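Local structure of tRNA (Adenine(22)-N(1))-methyltransferase (Mycoplasma capricolum subsp. capricolum, 6QE6) at residues Met21-Asn27 with Tyr48-Tyr52. The protein probably methylates N1 of adenine 22 in tRNA and binds the cofactor product S-adenosyl-L-homocysteine. Residues are numbered along the deposited sequence; the frame is centred on the assembly and turned at random.
Sequences MLSFRLN and YLPIY. With SAH (S-adenosyl-L-homocysteine), chain C.
M21 and L22, the loop residues leading into helix 24-31, run past the first turn of helix 48-55, with the CA atoms of M21 and Y48 6.6 Å apart, and no hydrogen bond joins the two segments. Y52 illustrates how one aromatic ring can serve two apolar neighbours. L22 lays CD1 over one face of the ring in a CH-pi contact, 3.8 Å from the ring centroid, while SD of M21 lies at its edge, 5.2 Å from the same point, a Met-aromatic contact. With CG lodged between backbone N and carbonyl carbon (chi1 49°), the M21 chain runs out past Y52 and bends at chi3, bringing CE to 3.8 Å from I51 CG2. The other methyl of L22, CD2, packs on the Y48 backbone, and L26 CD1 meets L49 CB at 4.2 Å. In the first turn of helix 24-31, R25 NH1 gives a weak hydrogen bond to SAH OXT (3.3 Å, 136°). From helix 48-55, Y48 and I51 touch N78 of helix 69-81, and L49 touches D41 of strand 36-42. That strand is the first of the 3-2-1-4-5-7-6 sheet of a class I (Rossmann-like) methyltransferase; helix 48-55 follows it, with helix 24-31 packed alongside.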
loop_
_atom_site.group_PDB
_atom_site.type_symbol
_atom_site.label_atom_id
_atom_site.label_comp_id
_atom_site.label_asym_id
_atom_site.label_seq_id
_atom_site.Cartn_x
_atom_site.Cartn_y
_atom_site.Cartn_z
ATOM N N MET A 21 -4.141 -19.527 2.917
ATOM C CA MET A 21 -3.044 -19.296 1.987
ATOM C C MET A 21 -2.502 -17.873 2.032
ATOM O O MET A 21 -1.421 -17.620 1.485
ATOM C CB MET A 21 -3.516 -19.616 0.574
ATOM C CG MET A 21 -4.836 -18.940 0.279
ATOM S SD MET A 21 -5.369 -19.062 -1.436
ATOM C CE MET A 21 -3.782 -19.163 -2.262
ATOM N N LEU A 22 -3.227 -16.945 2.659
ATOM C CA LEU A 22 -2.809 -15.556 2.771
ATOM C C LEU A 22 -2.335 -15.251 4.189
ATOM O O LEU A 22 -2.907 -15.738 5.172
ATOM C CB LEU A 22 -3.953 -14.612 2.394
ATOM C CG LEU A 22 -4.541 -14.715 0.973
ATOM C CD1 LEU A 22 -5.543 -13.619 0.745
ATOM C CD2 LEU A 22 -3.460 -14.680 -0.091
ATOM N N SER A 23 -1.273 -14.454 4.280
ATOM C CA SER A 23 -0.883 -13.836 5.534
ATOM C C SER A 23 -1.949 -12.826 5.977
ATOM O O SER A 23 -2.825 -12.428 5.200
ATOM C CB SER A 23 0.476 -13.153 5.386
ATOM O OG SER A 23 0.388 -12.014 4.552
ATOM N N PHE A 24 -1.857 -12.404 7.246
ATOM C CA PHE A 24 -2.826 -11.458 7.795
ATOM C C PHE A 24 -2.914 -10.196 6.948
ATOM O O PHE A 24 -4.015 -9.710 6.654
ATOM C CB PHE A 24 -2.474 -11.089 9.239
ATOM C CG PHE A 24 -3.455 -10.133 9.876
ATOM C CD1 PHE A 24 -4.702 -10.567 10.304
ATOM C CD2 PHE A 24 -3.139 -8.788 10.031
ATOM C CE1 PHE A 24 -5.607 -9.682 10.883
ATOM C CE2 PHE A 24 -4.051 -7.906 10.595
ATOM C CZ PHE A 24 -5.274 -8.361 11.027
ATOM N N ARG A 25 -1.766 -9.635 6.554
ATOM C CA ARG A 25 -1.836 -8.381 5.803
ATOM C C ARG A 25 -2.429 -8.587 4.411
ATOM O O ARG A 25 -3.146 -7.701 3.918
ATOM C CB ARG A 25 -0.465 -7.718 5.716
ATOM C CG ARG A 25 0.595 -8.542 5.062
ATOM C CD ARG A 25 1.926 -7.875 5.262
ATOM N NE ARG A 25 2.950 -8.876 5.498
ATOM C CZ ARG A 25 3.669 -9.425 4.533
ATOM N NH1 ARG A 25 3.466 -9.049 3.261
ATOM N NH2 ARG A 25 4.579 -10.347 4.841
ATOM N N LEU A 26 -2.181 -9.749 3.779
ATOM C CA LEU A 26 -2.797 -10.018 2.479
ATOM C C LEU A 26 -4.293 -10.245 2.615
ATOM O O LEU A 26 -5.066 -9.844 1.735
ATOM C CB LEU A 26 -2.122 -11.213 1.797
ATOM C CG LEU A 26 -0.791 -10.842 1.120
ATOM C CD1 LEU A 26 -0.381 -11.863 0.085
ATOM C CD2 LEU A 26 -0.862 -9.441 0.482
ATOM N N ASN A 27 -4.733 -10.859 3.713
ATOM C CA ASN A 27 -6.169 -10.961 3.912
ATOM C C ASN A 27 -6.804 -9.596 4.065
ATOM O O ASN A 27 -7.954 -9.406 3.660
ATOM C CB ASN A 27 -6.494 -11.823 5.118
ATOM C CG ASN A 27 -6.787 -13.236 4.727
ATOM O OD1 ASN A 27 -5.923 -14.125 4.838
ATOM N ND2 ASN A 27 -8.003 -13.460 4.211
ATOM N N TYR A 48 -0.375 -16.058 -4.755
ATOM C CA TYR A 48 -1.387 -16.554 -3.827
ATOM C C TYR A 48 -2.524 -15.552 -3.624
ATOM O O TYR A 48 -3.665 -15.960 -3.391
ATOM C CB TYR A 48 -0.736 -16.917 -2.488
ATOM C CG TYR A 48 0.072 -18.209 -2.528
ATOM C CD1 TYR A 48 -0.498 -19.390 -2.981
ATOM C CD2 TYR A 48 1.399 -18.242 -2.111
ATOM C CE1 TYR A 48 0.224 -20.575 -3.027
ATOM C CE2 TYR A 48 2.135 -19.423 -2.146
ATOM C CZ TYR A 48 1.538 -20.591 -2.609
ATOM O OH TYR A 48 2.249 -21.780 -2.652
ATOM N N LEU A 49 -2.250 -14.240 -3.717
ATOM C CA LEU A 49 -3.349 -13.277 -3.633
ATOM C C LEU A 49 -4.240 -13.320 -4.874
ATOM O O LEU A 49 -5.475 -13.404 -4.717
ATOM C CB LEU A 49 -2.807 -11.868 -3.355
ATOM C CG LEU A 49 -3.821 -10.712 -3.401
ATOM C CD1 LEU A 49 -4.875 -10.864 -2.321
ATOM C CD2 LEU A 49 -3.136 -9.332 -3.271
ATOM N N PRO A 50 -3.717 -13.270 -6.112
ATOM C CA PRO A 50 -4.607 -13.487 -7.269
ATOM C C PRO A 50 -5.376 -14.792 -7.199
ATOM O O PRO A 50 -6.575 -14.814 -7.506
ATOM C CB PRO A 50 -3.641 -13.458 -8.462
ATOM C CG PRO A 50 -2.547 -12.569 -8.031
ATOM C CD PRO A 50 -2.379 -12.823 -6.545
ATOM N N ILE A 51 -4.713 -15.885 -6.805
ATOM C CA ILE A 51 -5.379 -17.180 -6.694
ATOM C C ILE A 51 -6.527 -17.108 -5.693
ATOM O O ILE A 51 -7.657 -17.504 -5.994
ATOM C CB ILE A 51 -4.357 -18.272 -6.321
ATOM C CG1 ILE A 51 -3.476 -18.604 -7.529
ATOM C CG2 ILE A 51 -5.047 -19.523 -5.783
ATOM C CD1 ILE A 51 -2.173 -19.250 -7.155
ATOM N N TYR A 52 -6.263 -16.585 -4.493
ATOM C CA TYR A 52 -7.321 -16.448 -3.492
ATOM C C TYR A 52 -8.508 -15.651 -4.034
ATOM O O TYR A 52 -9.667 -16.066 -3.891
ATOM C CB TYR A 52 -6.770 -15.776 -2.234
ATOM C CG TYR A 52 -7.809 -15.577 -1.159
ATOM C CD1 TYR A 52 -7.979 -16.537 -0.162
ATOM C CD2 TYR A 52 -8.629 -14.438 -1.136
ATOM C CE1 TYR A 52 -8.929 -16.389 0.838
ATOM C CE2 TYR A 52 -9.600 -14.272 -0.133
ATOM C CZ TYR A 52 -9.736 -15.261 0.857
ATOM O OH TYR A 52 -10.665 -15.145 1.871
HETATM N N SAH C . 3.106 -9.532 -2.999
HETATM C CA SAH C . 3.718 -10.409 -2.006
HETATM C CB SAH C . 5.233 -10.514 -2.233
HETATM C CG SAH C . 6.059 -9.247 -2.006
HETATM S SD SAH C . 7.837 -9.560 -2.169
HETATM C C SAH C . 3.432 -9.930 -0.580
HETATM O O SAH C . 3.094 -8.762 -0.358
HETATM O OXT SAH C . 3.537 -10.697 0.385
HETATM C "C5'" SAH C . 8.023 -8.208 -3.354
HETATM C "C4'" SAH C . 7.891 -8.689 -4.795
HETATM O "O4'" SAH C . 7.813 -7.570 -5.646
HETATM C "C3'" SAH C . 9.100 -9.480 -5.259
HETATM O "O3'" SAH C . 8.673 -10.694 -5.832
HETATM C "C2'" SAH C . 9.755 -8.613 -6.320
HETATM O "O2'" SAH C . 10.262 -9.425 -7.343
HETATM C "C1'" SAH C . 8.606 -7.750 -6.792
HETATM N N9 SAH C . 9.015 -6.429 -7.270
HETATM C C8 SAH C . 9.989 -5.623 -6.754
HETATM N N7 SAH C . 10.020 -4.483 -7.496
HETATM C C5 SAH C . 9.089 -4.554 -8.454
HETATM C C6 SAH C . 8.720 -3.678 -9.463
HETATM N N6 SAH C . 9.331 -2.505 -9.607
HETATM N N1 SAH C . 7.708 -4.043 -10.322
HETATM C C2 SAH C . 7.064 -5.255 -10.178
HETATM N N3 SAH C . 7.446 -6.115 -9.170
HETATM C C4 SAH C . 8.441 -5.768 -8.322
#